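Local coordinates for protein CbbY (Rhodobacter sphaeroides, PDB 4UAS) that dephosphorylates xylulose 1,5-bisphosphate, a potent rubisco inhibitor made by rubisco itself, to xylulose 5-phosphate in a magnesium-dependent reaction, at residues A[139-147]-A[156-164]; A[38-46]-A[195-203]. One frame throughout, in Å; residues are numbered along the deposited sequence. Where two conformers were deposited one is given.

How the contacts relate
Contact 1 is a buried, apolar packing of the sheet's edge strand 140-142 against helix 155-164, both within the core domain. Contact 2 is only partly buried and joins helix 39-45 of the helical cap to a core loop that follows strand 190-193, so it bridges two domains. The two share no secondary-structure element: they lie on opposite sides of the chain's centre, their centres about 25 Å apart and their nearest atoms about 12 Å. Their chemistry follows their places. In contact 1 methyl groups interdigitate and a single water links the segments at the rim; in contact 2 an arginine, aromatic rings and a histidine meet through directional bonds.

Contact 1: residues A[139-147]-A[156-164]; sequences DVIAAGDMV and IYRLALREL
V140 holds CG1 anti to its backbone N (chi1 167°), and this turn spreads its two methyls over the last turn of helix 155-164: CG1 lies against E163 CB at 3.8 Å, and CG2 against L164 CD2 at 3.7 Å. I156 also has CG1 opposite the backbone N (chi1 -162°), which carries its CD1 to within 3.6 Å of the backbone C of A142. Between these two bulkier residues A142 and A160 meet methyl to methyl, CB to CB at 3.9 Å. Small residues suit this spot because the CA atoms approach to 5.6 Å, probably leaving little space for a longer side chain. L159 CD2 fills the next position, meeting M146 CB at 3.7 Å and also the methyls of A142 and V147. The extended M146 side chain brings its SD to A143 N, from which it accepts a weak bond. At the rim E163 suits both settings: its CB packs on V140, while its carboxylate extends to a water that donates to E163 OE2 and to I141 O. Were V140 cut back to an alanine, both methyls would be lost and a gap would probably open beside E163 CB and L164 CD2. Strand and helix axes run nearly antiparallel, 8.0 Å apart, as in the β-α-β crossover of a Rossmann-like sheet. Outermost in the parallel sheet, strand 140-142 hydrogen-bonds to strand 110-114; the helix packs over strands 110-114 and 4-7, with L164 on R110 and A160 and L164 on L6, before the chain enters strand 171-175.

Contact 2: residues A[38-46]-A[195-203]; sequences DREEYRELL and PGFYTRHEE
F197 O is gripped by both terminal nitrogens of R43. R43 NH1 lies in the carbonyl plane, on a lone pair, 2.8 Å from F197 O; NH2 comes from above that plane, 3.1 Å from the same oxygen. R43 NH1 also donates to H201 ND1 at 3.3 Å, tilted from the imidazole plane. Arginine suits the place, long enough and with N-H groups enough to serve both acceptors. A bend at chi3 (-66°) turns it to the loop, its guanidinium steep over the F197 ring in a cation-pi contact, R43 CZ 4.8 Å from the ring centroid. Helix 39-45, N-capped by D38, belongs to the helical cap inserted after the first strand in HAD phosphatases of this type; loop 195-203 is core, so these bonds tie cap to core beside the active site. Y198 is the loop's main apolar contact with the helix: L46 CD1 makes a CH-pi contact over one face, 3.7 Å from the Y198 centroid, Y42 points its ring edge at Y198 in a T-shaped pair, and F197 CD2, of the same loop, lies over the opposite face. Y198 OH passes R39 CG to reach E18, which also pairs with R39, while Y42 OH bonds to substrate-binding E17.

Contact 1: residues A[139-147]-A[156-164]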
# COMPACT_ATOMS: atom_id res chain seq x y z
N ASP A 139 9.81 11.00 5.08
CA ASP A 139 10.80 11.05 6.17
C ASP A 139 11.05 9.65 6.74
O ASP A 139 12.16 9.36 7.22
CB ASP A 139 10.30 12.00 7.23
CG ASP A 139 10.10 13.39 6.69
OD1 ASP A 139 11.11 14.01 6.42
OD2 ASP A 139 8.96 13.79 6.42
N VAL A 140 10.04 8.79 6.70
CA VAL A 140 10.07 7.46 7.26
C VAL A 140 9.41 6.51 6.29
O VAL A 140 8.34 6.82 5.74
CB VAL A 140 9.32 7.42 8.62
CG1 VAL A 140 9.04 5.98 9.09
CG2 VAL A 140 10.11 8.17 9.70
N ILE A 141 10.03 5.35 6.03
CA ILE A 141 9.46 4.33 5.17
C ILE A 141 9.40 3.05 5.96
O ILE A 141 10.43 2.45 6.31
CB ILE A 141 10.23 4.13 3.84
CG1 ILE A 141 10.21 5.46 3.05
CG2 ILE A 141 9.62 3.02 3.00
CD1 ILE A 141 11.13 5.48 1.87
N ALA A 142 8.21 2.58 6.28
CA ALA A 142 7.94 1.34 6.96
C ALA A 142 7.26 0.42 5.92
O ALA A 142 6.11 0.69 5.54
CB ALA A 142 7.09 1.58 8.20
N ALA A 143 7.95 -0.64 5.51
CA ALA A 143 7.50 -1.46 4.37
C ALA A 143 7.80 -2.94 4.59
O ALA A 143 8.68 -3.30 5.37
CB ALA A 143 8.13 -0.97 3.09
N GLY A 144 7.09 -3.79 3.88
CA GLY A 144 7.53 -5.16 3.61
C GLY A 144 7.68 -5.97 4.90
O GLY A 144 6.84 -6.00 5.75
N ASP A 145 8.83 -6.62 4.99
CA ASP A 145 9.14 -7.52 6.07
C ASP A 145 9.83 -6.82 7.23
O ASP A 145 10.45 -7.46 8.09
CB ASP A 145 9.95 -8.71 5.56
CG ASP A 145 9.23 -9.56 4.54
OD1 ASP A 145 8.02 -9.31 4.13
OD2 ASP A 145 9.83 -10.50 4.02
N MET A 146 9.67 -5.53 7.35
CA MET A 146 10.17 -4.78 8.51
C MET A 146 9.47 -5.14 9.81
O MET A 146 9.98 -4.84 10.87
CB MET A 146 10.19 -3.27 8.27
CG MET A 146 11.17 -2.84 7.21
SD MET A 146 11.06 -1.06 6.90
CE MET A 146 11.86 -0.97 5.26
N VAL A 147 8.28 -5.71 9.69
CA VAL A 147 7.60 -6.28 10.82
C VAL A 147 7.24 -7.72 10.49
O VAL A 147 7.09 -8.09 9.34
CB VAL A 147 6.34 -5.49 11.25
CG1 VAL A 147 6.70 -4.09 11.69
CG2 VAL A 147 5.32 -5.44 10.16
N ILE A 156 3.13 -2.39 11.53
CA ILE A 156 3.85 -1.55 10.61
C ILE A 156 3.61 -0.05 10.94
O ILE A 156 4.51 0.78 10.77
CB ILE A 156 3.46 -1.86 9.15
CG1 ILE A 156 4.49 -1.32 8.17
CG2 ILE A 156 2.04 -1.48 8.82
CD1 ILE A 156 5.88 -1.96 8.28
N TYR A 157 2.40 0.31 11.38
CA TYR A 157 2.12 1.65 11.83
C TYR A 157 2.83 2.00 13.10
O TYR A 157 3.32 3.11 13.29
CB TYR A 157 0.61 1.89 11.95
CG TYR A 157 -0.12 2.17 10.64
CD1 TYR A 157 -0.94 1.27 10.03
CD2 TYR A 157 0.03 3.41 10.04
CE1 TYR A 157 -1.61 1.58 8.84
CE2 TYR A 157 -0.61 3.73 8.88
CZ TYR A 157 -1.42 2.82 8.26
OH TYR A 157 -2.08 3.18 7.13
N ARG A 158 2.88 1.05 14.05
CA ARG A 158 3.67 1.26 15.28
C ARG A 158 5.13 1.50 14.98
O ARG A 158 5.75 2.37 15.62
CB ARG A 158 3.47 0.07 16.20
CG ARG A 158 2.04 -0.06 16.72
CD ARG A 158 1.81 -1.31 17.54
NE ARG A 158 0.45 -1.34 18.04
CZ ARG A 158 -0.31 -2.40 18.14
NH1 ARG A 158 0.08 -3.62 17.73
NH2 ARG A 158 -1.51 -2.23 18.65
N LEU A 159 5.68 0.78 14.03
CA LEU A 159 7.08 1.00 13.61
C LEU A 159 7.23 2.41 13.08
O LEU A 159 8.12 3.16 13.48
CB LEU A 159 7.46 -0.05 12.57
CG LEU A 159 8.75 0.22 11.80
CD1 LEU A 159 9.94 0.39 12.67
CD2 LEU A 159 8.93 -0.78 10.68
N ALA A 160 6.36 2.82 12.13
CA ALA A 160 6.46 4.12 11.53
C ALA A 160 6.36 5.21 12.58
O ALA A 160 7.10 6.21 12.52
CB ALA A 160 5.37 4.27 10.49
N LEU A 161 5.42 5.08 13.48
CA LEU A 161 5.25 6.10 14.54
C LEU A 161 6.46 6.18 15.46
O LEU A 161 6.84 7.29 15.90
CB LEU A 161 4.02 5.82 15.35
CG LEU A 161 2.69 6.12 14.66
CD1 LEU A 161 1.55 5.47 15.44
CD2 LEU A 161 2.49 7.60 14.54
N ARG A 162 7.09 5.06 15.81
CA ARG A 162 8.29 5.08 16.61
C ARG A 162 9.39 5.84 15.89
O ARG A 162 10.13 6.64 16.47
CB ARG A 162 8.72 3.67 17.03
CG ARG A 162 9.90 3.76 18.03
CD ARG A 162 10.34 2.50 18.64
NE ARG A 162 10.54 1.62 17.67
CZ ARG A 162 9.73 0.56 17.26
NH1 ARG A 162 8.65 0.00 17.81
NH2 ARG A 162 10.15 0.02 16.23
N GLU A 163 9.57 5.57 14.61
CA GLU A 163 10.60 6.24 13.82
C GLU A 163 10.31 7.71 13.64
O GLU A 163 11.23 8.52 13.67
CB GLU A 163 10.80 5.55 12.47
CG GLU A 163 11.40 4.18 12.62
CD GLU A 163 11.96 3.54 11.40
OE1 GLU A 163 13.19 3.63 11.24
OE2 GLU A 163 11.19 2.99 10.66
N LEU A 164 9.04 8.09 13.46
CA LEU A 164 8.66 9.48 13.37
C LEU A 164 8.83 10.21 14.67
O LEU A 164 9.05 11.45 14.65
CB LEU A 164 7.17 9.60 12.97
CG LEU A 164 6.83 9.33 11.52
CD1 LEU A 164 5.32 9.10 11.38
CD2 LEU A 164 7.29 10.47 10.57
O HOH W 1 12.41 2.30 8.46

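Contact 2: residues A[38-46]-A[195-203]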
# COMPACT_ATOMS: atom_id res chain seq x y z
N ASP A 38 -7.34 -14.22 -12.33
CA ASP A 38 -8.30 -13.28 -12.88
C ASP A 38 -8.73 -12.28 -11.82
O ASP A 38 -8.39 -12.42 -10.65
CB ASP A 38 -9.45 -13.96 -13.64
CG ASP A 38 -10.31 -14.85 -12.83
OD1 ASP A 38 -10.50 -14.64 -11.60
OD2 ASP A 38 -10.90 -15.83 -13.47
N ARG A 39 -9.47 -11.25 -12.21
CA ARG A 39 -9.89 -10.25 -11.24
C ARG A 39 -10.73 -10.78 -10.09
O ARG A 39 -10.60 -10.36 -8.96
CB ARG A 39 -10.67 -9.12 -11.90
CG ARG A 39 -9.85 -8.17 -12.66
CD ARG A 39 -10.71 -7.10 -13.27
NE ARG A 39 -9.96 -6.02 -13.83
CZ ARG A 39 -10.51 -4.94 -14.36
NH1 ARG A 39 -11.82 -4.78 -14.45
NH2 ARG A 39 -9.77 -3.99 -14.86
N GLU A 40 -11.61 -11.73 -10.41
CA GLU A 40 -12.46 -12.30 -9.38
C GLU A 40 -11.60 -12.98 -8.31
O GLU A 40 -11.80 -12.79 -7.10
CB GLU A 40 -13.45 -13.29 -10.02
CG GLU A 40 -14.30 -14.02 -9.01
CD GLU A 40 -15.42 -14.86 -9.62
OE1 GLU A 40 -15.75 -14.75 -10.78
OE2 GLU A 40 -16.11 -15.53 -8.87
N GLU A 41 -10.64 -13.81 -8.75
CA GLU A 41 -9.80 -14.50 -7.77
C GLU A 41 -8.86 -13.48 -7.08
O GLU A 41 -8.61 -13.59 -5.87
CB GLU A 41 -9.04 -15.62 -8.41
CG GLU A 41 -8.07 -16.32 -7.49
CD GLU A 41 -7.64 -17.67 -7.94
OE1 GLU A 41 -7.70 -17.93 -9.13
OE2 GLU A 41 -7.27 -18.48 -7.11
N TYR A 42 -8.33 -12.52 -7.81
CA TYR A 42 -7.42 -11.57 -7.19
C TYR A 42 -8.11 -10.74 -6.13
O TYR A 42 -7.52 -10.44 -5.05
CB TYR A 42 -6.76 -10.70 -8.29
CG TYR A 42 -5.51 -10.00 -7.79
CD1 TYR A 42 -4.41 -10.75 -7.37
CD2 TYR A 42 -5.41 -8.62 -7.71
CE1 TYR A 42 -3.22 -10.17 -6.95
CE2 TYR A 42 -4.26 -8.01 -7.29
CZ TYR A 42 -3.17 -8.75 -6.91
OH TYR A 42 -2.02 -8.17 -6.42
N ARG A 43 -9.35 -10.37 -6.31
CA ARG A 43 -10.09 -9.62 -5.26
C ARG A 43 -10.15 -10.36 -3.97
O ARG A 43 -10.02 -9.76 -2.92
CB ARG A 43 -11.49 -9.30 -5.79
CG ARG A 43 -12.30 -8.41 -4.82
CD ARG A 43 -13.70 -8.11 -5.34
NE ARG A 43 -13.61 -7.29 -6.54
CZ ARG A 43 -13.59 -5.98 -6.64
NH1 ARG A 43 -13.74 -5.18 -5.55
NH2 ARG A 43 -13.31 -5.44 -7.77
N GLU A 44 -10.27 -11.71 -4.03
CA GLU A 44 -10.24 -12.54 -2.80
C GLU A 44 -8.84 -12.62 -2.22
O GLU A 44 -8.64 -12.42 -1.01
CB GLU A 44 -10.79 -13.92 -3.11
CG GLU A 44 -12.24 -13.95 -3.59
CD GLU A 44 -13.19 -13.23 -2.65
OE1 GLU A 44 -13.15 -13.54 -1.40
OE2 GLU A 44 -13.97 -12.33 -3.15
N LEU A 45 -7.87 -12.90 -3.07
CA LEU A 45 -6.50 -13.01 -2.60
C LEU A 45 -5.94 -11.73 -1.98
O LEU A 45 -5.01 -11.80 -1.14
CB LEU A 45 -5.61 -13.47 -3.75
CG LEU A 45 -5.76 -14.89 -4.26
CD1 LEU A 45 -4.93 -15.12 -5.51
CD2 LEU A 45 -5.43 -15.88 -3.15
N LEU A 46 -6.47 -10.58 -2.37
CA LEU A 46 -6.06 -9.31 -1.84
C LEU A 46 -6.37 -9.14 -0.38
O LEU A 46 -5.78 -8.24 0.25
CB LEU A 46 -6.68 -8.15 -2.65
CG LEU A 46 -5.94 -7.76 -3.95
CD1 LEU A 46 -6.78 -6.81 -4.74
CD2 LEU A 46 -4.61 -7.15 -3.63
N PRO A 195 -11.77 4.32 -0.89
CA PRO A 195 -11.58 3.01 -1.54
C PRO A 195 -11.31 3.11 -3.00
O PRO A 195 -11.39 4.17 -3.61
CB PRO A 195 -12.86 2.27 -1.24
CG PRO A 195 -13.82 3.30 -1.09
CD PRO A 195 -13.19 4.59 -0.55
N GLY A 196 -11.00 2.00 -3.58
CA GLY A 196 -10.78 1.91 -5.00
C GLY A 196 -11.38 0.65 -5.50
O GLY A 196 -12.19 0.02 -4.84
N PHE A 197 -10.98 0.29 -6.72
CA PHE A 197 -11.63 -0.75 -7.42
C PHE A 197 -11.81 -2.06 -6.60
O PHE A 197 -12.89 -2.67 -6.56
CB PHE A 197 -10.85 -1.08 -8.77
CG PHE A 197 -11.43 -2.22 -9.54
CD1 PHE A 197 -12.64 -2.12 -10.11
CD2 PHE A 197 -10.69 -3.39 -9.74
CE1 PHE A 197 -13.19 -3.16 -10.80
CE2 PHE A 197 -11.21 -4.41 -10.46
CZ PHE A 197 -12.47 -4.33 -10.97
N TYR A 198 -10.71 -2.51 -6.02
CA TYR A 198 -10.71 -3.79 -5.37
C TYR A 198 -11.23 -3.75 -3.94
O TYR A 198 -11.36 -4.79 -3.32
CB TYR A 198 -9.32 -4.39 -5.39
CG TYR A 198 -8.96 -5.07 -6.68
CD1 TYR A 198 -7.95 -4.59 -7.50
CD2 TYR A 198 -9.58 -6.24 -7.03
CE1 TYR A 198 -7.58 -5.27 -8.64
CE2 TYR A 198 -9.22 -6.95 -8.21
CZ TYR A 198 -8.22 -6.44 -9.00
OH TYR A 198 -7.88 -7.17 -10.10
N THR A 199 -11.54 -2.58 -3.39
CA THR A 199 -11.98 -2.43 -2.00
C THR A 199 -13.33 -1.77 -1.82
O THR A 199 -13.78 -1.64 -0.71
CB THR A 199 -10.92 -1.75 -1.16
OG1 THR A 199 -10.76 -0.42 -1.68
CG2 THR A 199 -9.63 -2.53 -1.12
N ARG A 200 -13.94 -1.35 -2.91
CA ARG A 200 -15.17 -0.61 -2.80
C ARG A 200 -16.33 -1.36 -2.12
O ARG A 200 -17.21 -0.73 -1.52
CB ARG A 200 -15.61 -0.10 -4.15
CG ARG A 200 -16.40 1.17 -3.97
CD ARG A 200 -16.71 1.68 -5.33
NE ARG A 200 -15.54 1.96 -6.20
CZ ARG A 200 -14.78 3.01 -6.03
NH1 ARG A 200 -13.77 3.22 -6.86
NH2 ARG A 200 -15.00 3.79 -5.05
N HIS A 201 -16.27 -2.69 -2.20
CA HIS A 201 -17.28 -3.56 -1.61
C HIS A 201 -17.14 -3.64 -0.10
O HIS A 201 -18.01 -4.24 0.59
CB HIS A 201 -17.21 -4.95 -2.23
CG HIS A 201 -15.96 -5.69 -1.86
ND1 HIS A 201 -14.74 -5.44 -2.46
CD2 HIS A 201 -15.74 -6.64 -0.94
CE1 HIS A 201 -13.81 -6.19 -1.95
NE2 HIS A 201 -14.39 -6.92 -1.01
N GLU A 202 -16.00 -3.22 0.46
CA GLU A 202 -15.73 -3.37 1.88
C GLU A 202 -16.52 -2.37 2.71
O GLU A 202 -17.03 -1.36 2.22
CB GLU A 202 -14.24 -3.26 2.18
CG GLU A 202 -13.40 -4.35 1.50
CD GLU A 202 -11.93 -4.22 1.78
OE1 GLU A 202 -11.43 -3.13 2.03
OE2 GLU A 202 -11.23 -5.28 1.79
N GLU A 203 -16.68 -2.69 4.00
CA GLU A 203 -17.30 -1.77 4.94
C GLU A 203 -16.23 -1.16 5.81
O GLU A 203 -15.27 -1.81 6.16
CB GLU A 203 -18.31 -2.46 5.78
CG GLU A 203 -19.63 -2.83 5.01
CD GLU A 203 -20.78 -3.11 5.90
OE1 GLU A 203 -21.77 -2.34 5.80
OE2 GLU A 203 -20.68 -4.08 6.68
O HOH W 2 -10.15 -7.05 -2.02